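Local coordinates for protein phosphoribosylaminoimidazole-succinocarboxamide synthase (Thermotoga maritima, PDB 1KUT) that catalyses the ATP-dependent joining of L-aspartate to a carboxylated aminoimidazole ribonucleotide, giving SAICAR in de novo purine biosynthesis, at residues Glu83-Leu88 against Glu112-Asp117. Sequence-based numbering, arbitrary orientation.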
loop_
_atom_site.group_PDB
_atom_site.type_symbol
_atom_site.label_atom_id
_atom_site.label_comp_id
_atom_site.label_asym_id
_atom_site.label_seq_id
_atom_site.Cartn_x
_atom_site.Cartn_y
_atom_site.Cartn_z
ATOM N N GLU B 83 -4.890 10.804 1.673
ATOM C CA GLU B 83 -4.829 10.887 3.123
ATOM C C GLU B 83 -3.424 10.376 3.434
ATOM O O GLU B 83 -3.097 9.244 3.131
ATOM C CB GLU B 83 -5.893 9.998 3.765
ATOM C CG GLU B 83 -7.291 10.581 3.672
ATOM C CD GLU B 83 -8.320 9.810 4.497
ATOM O OE1 GLU B 83 -7.979 9.340 5.606
ATOM O OE2 GLU B 83 -9.483 9.688 4.046
ATOM N N VAL B 84 -2.580 11.232 3.996
ATOM C CA VAL B 84 -1.209 10.860 4.306
ATOM C C VAL B 84 -1.109 10.638 5.812
ATOM O O VAL B 84 -1.304 11.565 6.604
ATOM C CB VAL B 84 -0.214 11.977 3.896
ATOM C CG1 VAL B 84 1.218 11.443 3.980
ATOM C CG2 VAL B 84 -0.534 12.494 2.500
ATOM N N VAL B 85 -0.774 9.414 6.200
ATOM C CA VAL B 85 -0.681 9.063 7.597
ATOM C C VAL B 85 0.752 8.846 8.048
ATOM O O VAL B 85 1.536 8.171 7.370
ATOM C CB VAL B 85 -1.483 7.775 7.867
ATOM C CG1 VAL B 85 -1.386 7.382 9.336
ATOM C CG2 VAL B 85 -2.937 7.978 7.452
ATOM N N VAL B 86 1.099 9.434 9.191
ATOM C CA VAL B 86 2.423 9.248 9.743
ATOM C C VAL B 86 2.243 8.500 11.054
ATOM O O VAL B 86 1.418 8.887 11.904
ATOM C CB VAL B 86 3.131 10.584 10.007
ATOM C CG1 VAL B 86 4.514 10.327 10.581
ATOM C CG2 VAL B 86 3.258 11.369 8.711
ATOM N N ARG B 87 2.985 7.414 11.224
ATOM C CA ARG B 87 2.876 6.651 12.451
ATOM C C ARG B 87 4.174 6.733 13.223
ATOM O O ARG B 87 5.252 6.590 12.654
ATOM C CB ARG B 87 2.555 5.186 12.146
ATOM C CG ARG B 87 1.220 4.996 11.448
ATOM C CD ARG B 87 1.045 3.578 10.981
ATOM N NE ARG B 87 -0.090 3.474 10.071
ATOM C CZ ARG B 87 -1.365 3.545 10.441
ATOM N NH1 ARG B 87 -1.680 3.712 11.717
ATOM N NH2 ARG B 87 -2.323 3.457 9.525
ATOM N N LEU B 88 4.048 6.985 14.524
ATOM C CA LEU B 88 5.178 7.072 15.422
ATOM C C LEU B 88 5.116 5.850 16.327
ATOM O O LEU B 88 6.137 5.377 16.826
ATOM C CB LEU B 88 5.076 8.347 16.267
ATOM C CG LEU B 88 5.933 9.558 15.885
ATOM C CD1 LEU B 88 5.978 9.727 14.401
ATOM C CD2 LEU B 88 5.372 10.801 16.554
ATOM N N GLU B 112 2.384 6.552 5.316
ATOM C CA GLU B 112 1.534 5.720 4.463
ATOM C C GLU B 112 0.553 6.572 3.657
ATOM O O GLU B 112 -0.018 7.534 4.179
ATOM C CB GLU B 112 0.678 4.765 5.301
ATOM C CG GLU B 112 1.403 3.676 6.058
ATOM C CD GLU B 112 0.436 2.620 6.614
ATOM O OE1 GLU B 112 -0.335 2.914 7.562
ATOM O OE2 GLU B 112 0.443 1.492 6.086
ATOM N N PHE B 113 0.328 6.212 2.398
ATOM C CA PHE B 113 -0.640 6.945 1.592
ATOM C C PHE B 113 -1.902 6.117 1.387
ATOM O O PHE B 113 -1.861 4.900 1.229
ATOM C CB PHE B 113 -0.076 7.322 0.224
ATOM C CG PHE B 113 0.972 8.389 0.267
ATOM C CD1 PHE B 113 2.291 8.079 0.599
ATOM C CD2 PHE B 113 0.647 9.716 -0.037
ATOM C CE1 PHE B 113 3.272 9.076 0.625
ATOM C CE2 PHE B 113 1.626 10.718 -0.012
ATOM C CZ PHE B 113 2.940 10.399 0.319
ATOM N N PHE B 114 -3.032 6.803 1.382
ATOM C CA PHE B 114 -4.326 6.178 1.175
ATOM C C PHE B 114 -5.123 7.035 0.207
ATOM O O PHE B 114 -5.255 8.247 0.388
ATOM C CB PHE B 114 -5.095 6.098 2.487
ATOM C CG PHE B 114 -4.535 5.114 3.453
ATOM C CD1 PHE B 114 -4.969 3.790 3.444
ATOM C CD2 PHE B 114 -3.576 5.510 4.389
ATOM C CE1 PHE B 114 -4.462 2.869 4.359
ATOM C CE2 PHE B 114 -3.056 4.593 5.311
ATOM C CZ PHE B 114 -3.502 3.270 5.298
ATOM N N ILE B 115 -5.644 6.411 -0.833
ATOM C CA ILE B 115 -6.457 7.144 -1.772
ATOM C C ILE B 115 -7.757 7.432 -1.052
ATOM O O ILE B 115 -8.446 6.507 -0.607
ATOM C CB ILE B 115 -6.750 6.306 -3.018
ATOM C CG1 ILE B 115 -5.473 6.214 -3.856
ATOM C CG2 ILE B 115 -7.928 6.924 -3.823
ATOM C CD1 ILE B 115 -5.678 5.542 -5.194
ATOM N N LYS B 116 -8.104 8.705 -0.906
ATOM C CA LYS B 116 -9.361 8.972 -0.231
ATOM C C LYS B 116 -10.488 8.653 -1.226
ATOM O O LYS B 116 -10.662 9.313 -2.255
ATOM C CB LYS B 116 -9.412 10.414 0.319
ATOM C CG LYS B 116 -9.760 11.517 -0.639
ATOM C CD LYS B 116 -9.718 12.886 0.075
ATOM C CE LYS B 116 -10.734 13.026 1.235
ATOM N NZ LYS B 116 -10.374 12.296 2.494
ATOM N N ASP B 117 -11.214 7.585 -0.915
ATOM C CA ASP B 117 -12.308 7.096 -1.741
ATOM C C ASP B 117 -13.203 6.255 -0.835
ATOM O O ASP B 117 -13.017 5.036 -0.715
ATOM C CB ASP B 117 -11.743 6.236 -2.878
ATOM C CG ASP B 117 -12.823 5.639 -3.766
ATOM O OD1 ASP B 117 -12.461 5.001 -4.780
ATOM O OD2 ASP B 117 -14.027 5.799 -3.461
#
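V84 lays its CG1 methyl over one face of the F113 ring, 4.3 Å from V84 CG1 to the F113 centroid, in a CH-pi contact offset toward the rim. The two side chains lie alongside and point the same way. With CG1 anti to the backbone N (chi1 -169°), CG2 falls beside that N and meets the margin of the same ring, 3.8 Å from V84 CG2 to F113 CE2. On the other side of the sheet R87 forms a side-on salt bridge with E112: NE and NH2 both donate to the single oxygen OE1, R87 NE at 2.6 Å and R87 NH2 at 2.8 Å from E112 OE1. That oxygen lies close to the guanidinium plane, whereas the carboxylate is turned 69° from it, and NE comes from above the carboxylate while NH2 arrives nearly along the C-O axis. V85 CG1 covers one guanidinium face, and E112 OE2 makes a salt bridge with R97. A leucine in place of R87 would probably leave E112 OE1 without both of these donors and the carboxylate charge without its R87 mate. The strands 78-87 and 105-115 run antiparallel here, neighbours in an antiparallel sheet of the SAICAR synthetase fold, with 164-175 along the far side of 78-87. E83 with F114 and V85 with E112 are hydrogen-bonded pairs flanking the non-hydrogen-bonded pair V84 with F113; E112 N to V85 O is 2.7 Å. F114 sits beside V85, whose CG2 is 4.0 Å from F114 CD2, and E83 O lies at the ring edge. Where the strand 105-115 gives out, K116 bends back across E83 at about a right angle, forming a weak salt bridge of 3.2 Å from K116 NZ to E83 OE2; the same ammonium pairs with E172 on strand 164-175.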